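Local coordinates for protein apical membrane antigen 1 (Babesia divergens, PDB 4APM) that probably acts in host-cell invasion by this apicomplexan parasite, as a membrane antigen of the moving junction whose ectodomain can bind calcium, at residues N135-P138 with A143-Y146; I198-Y203 with S350-D355; K211-E214 with M219-V222. All coordinates share one frame; numbering follows the deposited sequence.

Interaction 1 (N135-P138 with A143-Y146); sequences NIIP and ATKY
Pro138 presses its ring against the methyl of Thr144, and this pair shows how two pieces of irregular loop can hold each other largely by apolar contact. Thr144 CG2 is the atom that does most of the touching. Thr144 CG2 lies 3.3 Å from Pro138 CD and equally near Pro138 CG, closer than carbons usually come, so the fit here is tight. The methyl stands roughly perpendicular to the proline side chain. Ile137 adds a lighter contact, where its CG2 comes within 4.2 Å of Thr144 CG2 as the two side chains pass in opposite senses.

Tyr146 supplies the aromatic part. Its ring meets the proline edge-on, with Pro138 CG near the ring plane and 3.9 Å from Tyr146 CD1. The backbone of the same residue also closes in, Tyr146 O standing 3.4 Å from Pro138 CD.

A side-chain hydrogen bond within 143-146 shapes the second arm. With chi1 at -168°, Thr144 sets OG1 opposite its own backbone N and leaves the methyl for the proline. Thr144 OG1 then accepts from Tyr146 N (3.0 Å, N-H...O angle 155°), which makes an ST turn. The same hydroxyl is hydrogen-bonded to Arg38 O, so the hydroxyl of this buried residue has two partners, which should hold the rotation that turns CG2 to Pro138.

Both segments belong to the long connection from helix 125-134 to strand 150-153, and the contact draws its arms together. The strands 35-39 and 42-46 flank the second arm: Thr144 touches Val39, while Tyr146 packs on Glu37, His44 and Met46.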
loop_
_atom_site.group_PDB
_atom_site.type_symbol
_atom_site.label_atom_id
_atom_site.label_comp_id
_atom_site.label_asym_id
_atom_site.label_seq_id
_atom_site.Cartn_x
_atom_site.Cartn_y
_atom_site.Cartn_z
ATOM N N ASN A 135 -23.780 2.243 -3.414
ATOM C CA ASN A 135 -25.203 2.308 -3.748
ATOM C C ASN A 135 -26.054 1.177 -3.145
ATOM O O ASN A 135 -27.201 0.981 -3.574
ATOM C CB ASN A 135 -25.384 2.212 -5.268
ATOM C CG ASN A 135 -24.958 3.468 -5.990
ATOM O OD1 ASN A 135 -24.924 4.550 -5.409
ATOM N ND2 ASN A 135 -24.608 3.328 -7.252
ATOM N N ILE A 136 -25.450 0.330 -2.315
ATOM C CA ILE A 136 -26.170 -0.815 -1.722
ATOM C C ILE A 136 -26.481 -0.419 -0.294
ATOM O O ILE A 136 -25.561 -0.207 0.511
ATOM C CB ILE A 136 -25.310 -2.103 -1.695
ATOM C CG1 ILE A 136 -25.225 -2.740 -3.081
ATOM C CG2 ILE A 136 -25.846 -3.108 -0.684
ATOM C CD1 ILE A 136 -23.971 -3.547 -3.277
ATOM N N ILE A 137 -27.765 -0.195 -0.012
ATOM C CA ILE A 137 -28.164 0.295 1.306
ATOM C C ILE A 137 -28.741 -0.807 2.168
ATOM O O ILE A 137 -29.595 -1.564 1.709
ATOM C CB ILE A 137 -29.176 1.433 1.204
ATOM C CG1 ILE A 137 -28.645 2.522 0.269
ATOM C CG2 ILE A 137 -29.467 2.003 2.586
ATOM C CD1 ILE A 137 -29.740 3.371 -0.341
ATOM N N PRO A 138 -28.288 -0.892 3.429
ATOM C CA PRO A 138 -28.792 -1.897 4.378
ATOM C C PRO A 138 -30.321 -1.882 4.517
ATOM O O PRO A 138 -30.908 -0.827 4.761
ATOM C CB PRO A 138 -28.140 -1.493 5.713
ATOM C CG PRO A 138 -26.996 -0.618 5.348
ATOM C CD PRO A 138 -27.384 0.074 4.071
ATOM N N ALA A 143 -32.231 4.841 5.320
ATOM C CA ALA A 143 -31.581 6.153 5.330
ATOM C C ALA A 143 -30.156 6.140 5.908
ATOM O O ALA A 143 -29.533 7.199 6.045
ATOM C CB ALA A 143 -32.436 7.172 6.080
ATOM N N THR A 144 -29.644 4.970 6.280
ATOM C CA THR A 144 -28.281 4.922 6.814
ATOM C C THR A 144 -27.231 5.343 5.785
ATOM O O THR A 144 -27.392 5.119 4.580
ATOM C CB THR A 144 -27.929 3.556 7.426
ATOM O OG1 THR A 144 -26.708 3.674 8.153
ATOM C CG2 THR A 144 -27.778 2.479 6.355
ATOM N N LYS A 145 -26.194 6.017 6.271
ATOM C CA LYS A 145 -24.992 6.284 5.498
ATOM C C LYS A 145 -24.027 5.079 5.562
ATOM O O LYS A 145 -22.918 5.109 4.979
ATOM C CB LYS A 145 -24.301 7.535 6.037
ATOM C CG LYS A 145 -24.929 8.844 5.590
ATOM C CD LYS A 145 -24.671 9.942 6.612
ATOM C CE LYS A 145 -24.450 11.287 5.935
ATOM N NZ LYS A 145 -24.916 12.431 6.779
ATOM N N TYR A 146 -24.453 4.022 6.262
ATOM C CA TYR A 146 -23.642 2.815 6.417
ATOM C C TYR A 146 -23.484 2.075 5.085
ATOM O O TYR A 146 -24.458 1.879 4.351
ATOM C CB TYR A 146 -24.247 1.885 7.476
ATOM C CG TYR A 146 -23.383 0.683 7.791
ATOM C CD1 TYR A 146 -23.462 -0.454 7.030
ATOM C CD2 TYR A 146 -22.436 0.728 8.807
ATOM C CE1 TYR A 146 -22.654 -1.540 7.294
ATOM C CE2 TYR A 146 -21.619 -0.345 9.076
ATOM C CZ TYR A 146 -21.729 -1.471 8.310
ATOM O OH TYR A 146 -20.920 -2.553 8.553
#

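Interaction 2 (I198-Y203 with S350-D355); sequences IDAHLY and SPLEQD
Ala200 meets Pro351 and Leu352 where a type I beta turn, Asp199 to Leu202, abuts an ST turn headed by Ser350. The example illustrates how a single methyl can join parts of a fold nearly 150 residues apart in sequence.

The contact across the two segments is apolar and small. Ala200 CB is directed at the other segment and sits in the angle between the proline ring and the leucine branch. Ala200 CB is 3.9 Å from Pro351 CG and 3.8 Å from Leu352 CG, with Leu352 CD1 about as near. Leucine reaches it because its CG lies beside the backbone N and opposite the carbonyl carbon (chi1 -59°). Ser350 adds only a loose approach through its hydroxyl.

Backbone bonds stiffen each partner separately. Leu202 N binds Asp199 O at 2.9 Å, closing the turn that presents Ala200 and leads into strand 202-205. On the facing side, Asp355 N binds Leu352 O, also at 2.9 Å, around the short 3-10 segment 353-355. Further out, Pro351 and Leu352 rest on helix 249-257 through Ser253 and Glu250, so the turn before strand 202-205 is packed beside residues that rest on this helix.

The side chain of Ser350, a buried residue, adds two bonds within its own segment. Ser350 OG accepts from Leu352 N (3.2 Å, N-H...O angle 163°), and Ser350 OG donates to Asp355 OD2 over 2.6 Å, entering by the anti lone pair of that carboxylate oxygen.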
loop_
_atom_site.group_PDB
_atom_site.type_symbol
_atom_site.label_atom_id
_atom_site.label_comp_id
_atom_site.label_asym_id
_atom_site.label_seq_id
_atom_site.Cartn_x
_atom_site.Cartn_y
_atom_site.Cartn_z
ATOM N N ILE A 198 0.058 -13.956 -4.071
ATOM C CA ILE A 198 -0.656 -14.620 -5.148
ATOM C C ILE A 198 -2.048 -14.061 -5.313
ATOM O O ILE A 198 -2.687 -14.285 -6.340
ATOM C CB ILE A 198 -0.794 -16.125 -4.919
ATOM C CG1 ILE A 198 -1.651 -16.399 -3.679
ATOM C CG2 ILE A 198 0.582 -16.784 -4.868
ATOM C CD1 ILE A 198 -1.721 -17.860 -3.338
ATOM N N ASP A 199 -2.550 -13.379 -4.284
ATOM C CA ASP A 199 -3.795 -12.650 -4.436
ATOM C C ASP A 199 -3.549 -11.177 -4.708
ATOM O O ASP A 199 -4.354 -10.313 -4.336
ATOM C CB ASP A 199 -4.726 -12.906 -3.255
ATOM C CG ASP A 199 -5.538 -14.191 -3.438
ATOM O OD1 ASP A 199 -5.870 -14.529 -4.601
ATOM O OD2 ASP A 199 -5.853 -14.870 -2.437
ATOM N N ALA A 200 -2.412 -10.877 -5.326
ATOM C CA ALA A 200 -2.016 -9.487 -5.496
ATOM C C ALA A 200 -3.063 -8.754 -6.340
ATOM O O ALA A 200 -3.078 -7.543 -6.407
ATOM C CB ALA A 200 -0.663 -9.400 -6.156
ATOM N N HIS A 201 -3.940 -9.517 -6.968
ATOM C CA HIS A 201 -4.832 -8.994 -7.999
ATOM C C HIS A 201 -6.168 -8.671 -7.367
ATOM O O HIS A 201 -7.079 -8.202 -8.035
ATOM C CB HIS A 201 -5.006 -10.041 -9.138
ATOM C CG HIS A 201 -5.487 -11.413 -8.648
ATOM N ND1 HIS A 201 -4.671 -12.294 -8.026
ATOM C CD2 HIS A 201 -6.753 -12.018 -8.692
ATOM C CE1 HIS A 201 -5.377 -13.404 -7.684
ATOM N NE2 HIS A 201 -6.646 -13.233 -8.086
ATOM N N LEU A 202 -6.285 -8.941 -6.070
ATOM C CA LEU A 202 -7.453 -8.563 -5.284
ATOM C C LEU A 202 -7.282 -7.163 -4.694
ATOM O O LEU A 202 -6.180 -6.776 -4.262
ATOM C CB LEU A 202 -7.694 -9.582 -4.165
ATOM C CG LEU A 202 -8.640 -10.772 -4.393
ATOM C CD1 LEU A 202 -8.562 -11.378 -5.795
ATOM C CD2 LEU A 202 -8.471 -11.852 -3.333
ATOM N N TYR A 203 -8.380 -6.397 -4.684
ATOM C CA TYR A 203 -8.399 -5.055 -4.110
ATOM C C TYR A 203 -9.483 -4.990 -3.048
ATOM O O TYR A 203 -10.664 -5.072 -3.373
ATOM C CB TYR A 203 -8.747 -4.033 -5.180
ATOM C CG TYR A 203 -7.750 -3.921 -6.289
ATOM C CD1 TYR A 203 -7.655 -4.903 -7.277
ATOM C CD2 TYR A 203 -6.915 -2.811 -6.366
ATOM C CE1 TYR A 203 -6.740 -4.797 -8.276
ATOM C CE2 TYR A 203 -6.022 -2.673 -7.387
ATOM C CZ TYR A 203 -5.944 -3.674 -8.344
ATOM O OH TYR A 203 -5.024 -3.538 -9.342
ATOM N N SER A 350 0.711 -2.813 -4.580
ATOM C CA SER A 350 1.101 -4.154 -4.922
ATOM C C SER A 350 2.287 -4.680 -4.090
ATOM O O SER A 350 3.265 -3.968 -3.861
ATOM C CB SER A 350 1.449 -4.241 -6.407
ATOM O OG SER A 350 1.605 -5.618 -6.713
ATOM N N PRO A 351 2.203 -5.931 -3.653
ATOM C CA PRO A 351 3.356 -6.633 -3.051
ATOM C C PRO A 351 4.414 -7.179 -4.052
ATOM O O PRO A 351 5.421 -7.768 -3.618
ATOM C CB PRO A 351 2.686 -7.825 -2.342
ATOM C CG PRO A 351 1.481 -8.129 -3.199
ATOM C CD PRO A 351 0.972 -6.762 -3.638
ATOM N N LEU A 352 4.172 -7.042 -5.361
ATOM C CA LEU A 352 4.979 -7.742 -6.407
ATOM C C LEU A 352 5.974 -6.816 -7.042
ATOM O O LEU A 352 5.585 -5.764 -7.565
ATOM C CB LEU A 352 4.080 -8.249 -7.539
ATOM C CG LEU A 352 2.970 -9.210 -7.194
ATOM C CD1 LEU A 352 2.325 -9.756 -8.477
ATOM C CD2 LEU A 352 3.542 -10.318 -6.309
ATOM N N GLU A 353 7.231 -7.243 -7.113
ATOM C CA GLU A 353 8.221 -6.522 -7.934
ATOM C C GLU A 353 7.711 -6.318 -9.332
ATOM O O GLU A 353 8.008 -5.299 -9.951
ATOM C CB GLU A 353 9.555 -7.275 -8.041
ATOM C CG GLU A 353 10.505 -7.088 -6.876
ATOM C CD GLU A 353 11.775 -7.903 -7.059
ATOM O OE1 GLU A 353 12.240 -8.016 -8.214
ATOM O OE2 GLU A 353 12.249 -8.508 -6.073
ATOM N N GLN A 354 7.006 -7.307 -9.867
ATOM C CA GLN A 354 6.545 -7.215 -11.262
ATOM C C GLN A 354 5.739 -5.950 -11.502
ATOM O O GLN A 354 5.499 -5.595 -12.647
ATOM C CB GLN A 354 5.604 -8.360 -11.639
ATOM C CG GLN A 354 6.023 -9.761 -11.308
ATOM C CD GLN A 354 4.825 -10.686 -11.398
ATOM O OE1 GLN A 354 3.760 -10.293 -11.899
ATOM N NE2 GLN A 354 4.969 -11.901 -10.891
ATOM N N ASP A 355 5.114 -5.418 -10.453
ATOM C CA ASP A 355 4.124 -4.367 -10.662
ATOM C C ASP A 355 4.733 -3.021 -10.484
ATOM O O ASP A 355 4.038 -2.007 -10.467
ATOM C CB ASP A 355 2.963 -4.514 -9.726
ATOM C CG ASP A 355 2.075 -5.636 -10.101
ATOM O OD1 ASP A 355 2.094 -6.059 -11.284
ATOM O OD2 ASP A 355 1.317 -6.080 -9.228
#

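Interaction 3 (K211-E214 with M219-V222); sequences KKWE and MYPV
A Met-aromatic contact between Met219 and Trp213, backed by a tyrosine-carboxylate hydrogen bond, joins the first turn of helix 213-216 to the loop that follows it. The sulfur stands beside the indole: Met219 SD is 5.2 Å from the centroid of the six-membered ring of Trp213 and 79° off its normal, which places it at the edge. Closer still is the methylene before it, with Met219 CG in the ring plane and 3.6 Å from Trp213 CE3. Bends at chi2 and chi3 of the methionine curl its chain back so that Met219 CE also comes within 4.0 Å of Trp213 CZ3, though displaced from the ring plane.

One face of the indole carries Glu214 CG, while its NE1 is taken by Asn124. At the end of this glutamate chain, Glu214 OE2 accepts a hydrogen bond from Tyr220 OH at 2.8 Å. The hydroxyl arrives on the anti side, 26° out of the carboxylate plane, and the carboxylate stands nearly perpendicular to the phenol ring. Over the centre of that ring, Met219 CB lies 3.7 Å above its plane, so the methionine is wedged between two aromatic side chains.

Pro52 touches both Trp213 and Met219 from a neighbouring loop. The arrangement is an edge-on Met-aromatic contact at the start of a short helix, with the Tyr-Glu hydrogen bond on its more exposed side.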
loop_
_atom_site.group_PDB
_atom_site.type_symbol
_atom_site.label_atom_id
_atom_site.label_comp_id
_atom_site.label_asym_id
_atom_site.label_seq_id
_atom_site.Cartn_x
_atom_site.Cartn_y
_atom_site.Cartn_z
ATOM N N LYS A 211 -12.091 7.929 -7.134
ATOM C CA LYS A 211 -12.229 7.603 -8.556
ATOM C C LYS A 211 -10.859 7.631 -9.227
ATOM O O LYS A 211 -10.611 6.927 -10.226
ATOM C CB LYS A 211 -13.136 8.603 -9.307
ATOM C CG LYS A 211 -14.335 9.169 -8.557
ATOM C CD LYS A 211 -15.293 8.092 -8.109
ATOM C CE LYS A 211 -16.557 8.039 -8.948
ATOM N NZ LYS A 211 -17.505 7.126 -8.247
ATOM N N LYS A 212 -9.994 8.496 -8.724
ATOM C CA LYS A 212 -8.669 8.638 -9.287
ATOM C C LYS A 212 -7.629 7.919 -8.418
ATOM O O LYS A 212 -6.466 8.316 -8.371
ATOM C CB LYS A 212 -8.329 10.112 -9.490
ATOM C CG LYS A 212 -9.189 10.760 -10.574
ATOM C CD LYS A 212 -9.504 12.223 -10.278
ATOM C CE LYS A 212 -8.418 13.160 -10.808
ATOM N NZ LYS A 212 -8.747 14.608 -10.599
ATOM N N TRP A 213 -8.050 6.830 -7.766
ATOM C CA TRP A 213 -7.138 6.035 -6.935
ATOM C C TRP A 213 -5.810 5.769 -7.610
ATOM O O TRP A 213 -4.754 5.942 -7.005
ATOM C CB TRP A 213 -7.797 4.727 -6.475
ATOM C CG TRP A 213 -8.151 3.778 -7.603
ATOM C CD1 TRP A 213 -9.340 3.704 -8.297
ATOM C CD2 TRP A 213 -7.347 2.654 -8.098
ATOM N NE1 TRP A 213 -9.302 2.689 -9.213
ATOM C CE2 TRP A 213 -8.136 2.013 -9.130
ATOM C CE3 TRP A 213 -6.081 2.142 -7.794
ATOM C CZ2 TRP A 213 -7.662 0.924 -9.850
ATOM C CZ3 TRP A 213 -5.594 1.082 -8.546
ATOM C CH2 TRP A 213 -6.370 0.477 -9.552
ATOM N N GLU A 214 -5.852 5.476 -8.904
ATOM C CA GLU A 214 -4.656 5.095 -9.640
ATOM C C GLU A 214 -3.597 6.164 -9.724
ATOM O O GLU A 214 -2.433 5.851 -9.785
ATOM C CB GLU A 214 -5.001 4.622 -11.030
ATOM C CG GLU A 214 -4.966 3.123 -11.153
ATOM C CD GLU A 214 -4.656 2.678 -12.569
ATOM O OE1 GLU A 214 -5.532 2.850 -13.459
ATOM O OE2 GLU A 214 -3.522 2.179 -12.784
ATOM N N MET A 219 0.024 3.004 -5.569
ATOM C CA MET A 219 -0.376 1.624 -5.869
ATOM C C MET A 219 0.781 0.733 -6.300
ATOM O O MET A 219 0.659 -0.486 -6.259
ATOM C CB MET A 219 -1.486 1.592 -6.932
ATOM C CG MET A 219 -2.717 2.426 -6.558
ATOM S SD MET A 219 -3.400 2.019 -4.921
ATOM C CE MET A 219 -3.674 0.274 -5.098
ATOM N N TYR A 220 1.920 1.330 -6.654
ATOM C CA TYR A 220 3.017 0.528 -7.199
ATOM C C TYR A 220 4.340 0.723 -6.493
ATOM O O TYR A 220 4.760 1.855 -6.246
ATOM C CB TYR A 220 3.154 0.728 -8.724
ATOM C CG TYR A 220 1.816 0.671 -9.424
ATOM C CD1 TYR A 220 1.111 -0.527 -9.525
ATOM C CD2 TYR A 220 1.195 1.832 -9.862
ATOM C CE1 TYR A 220 -0.153 -0.567 -10.096
ATOM C CE2 TYR A 220 -0.070 1.801 -10.441
ATOM C CZ TYR A 220 -0.733 0.604 -10.558
ATOM O OH TYR A 220 -1.995 0.584 -11.123
ATOM N N PRO A 221 5.045 -0.392 -6.218
ATOM C CA PRO A 221 6.442 -0.265 -5.829
ATOM C C PRO A 221 7.201 0.655 -6.822
ATOM O O PRO A 221 6.965 0.579 -8.039
ATOM C CB PRO A 221 6.961 -1.712 -5.925
ATOM C CG PRO A 221 5.749 -2.554 -5.739
ATOM C CD PRO A 221 4.658 -1.794 -6.443
ATOM N N VAL A 222 8.052 1.541 -6.312
ATOM C CA VAL A 222 8.943 2.295 -7.181
ATOM C C VAL A 222 10.307 1.595 -7.274
ATOM O O VAL A 222 11.016 1.414 -6.249
ATOM C CB VAL A 222 9.090 3.751 -6.725
ATOM C CG1 VAL A 222 9.883 4.550 -7.746
ATOM C CG2 VAL A 222 7.705 4.378 -6.506
#

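In the fold
Interactions 2 and 3 form one continuous region, with centres about 12 Å apart. A probable hydrogen bond from Ser350 N to Met219 O (2.9 Å) joins them, and Pro221 CG packs on Ser350 O at 3.4 Å. Along the chain, interaction 3 is nested inside the chain span closed by interaction 2, so the local return of 211-222 is set against a segment distant in sequence. Interaction 1 closes before either and stands apart near one end of the molecule, its centre about 27 Å from that of interaction 3 and 31 Å from that of interaction 2. None of the three lies at the calcium site to which Gly120 and Asp122 contribute.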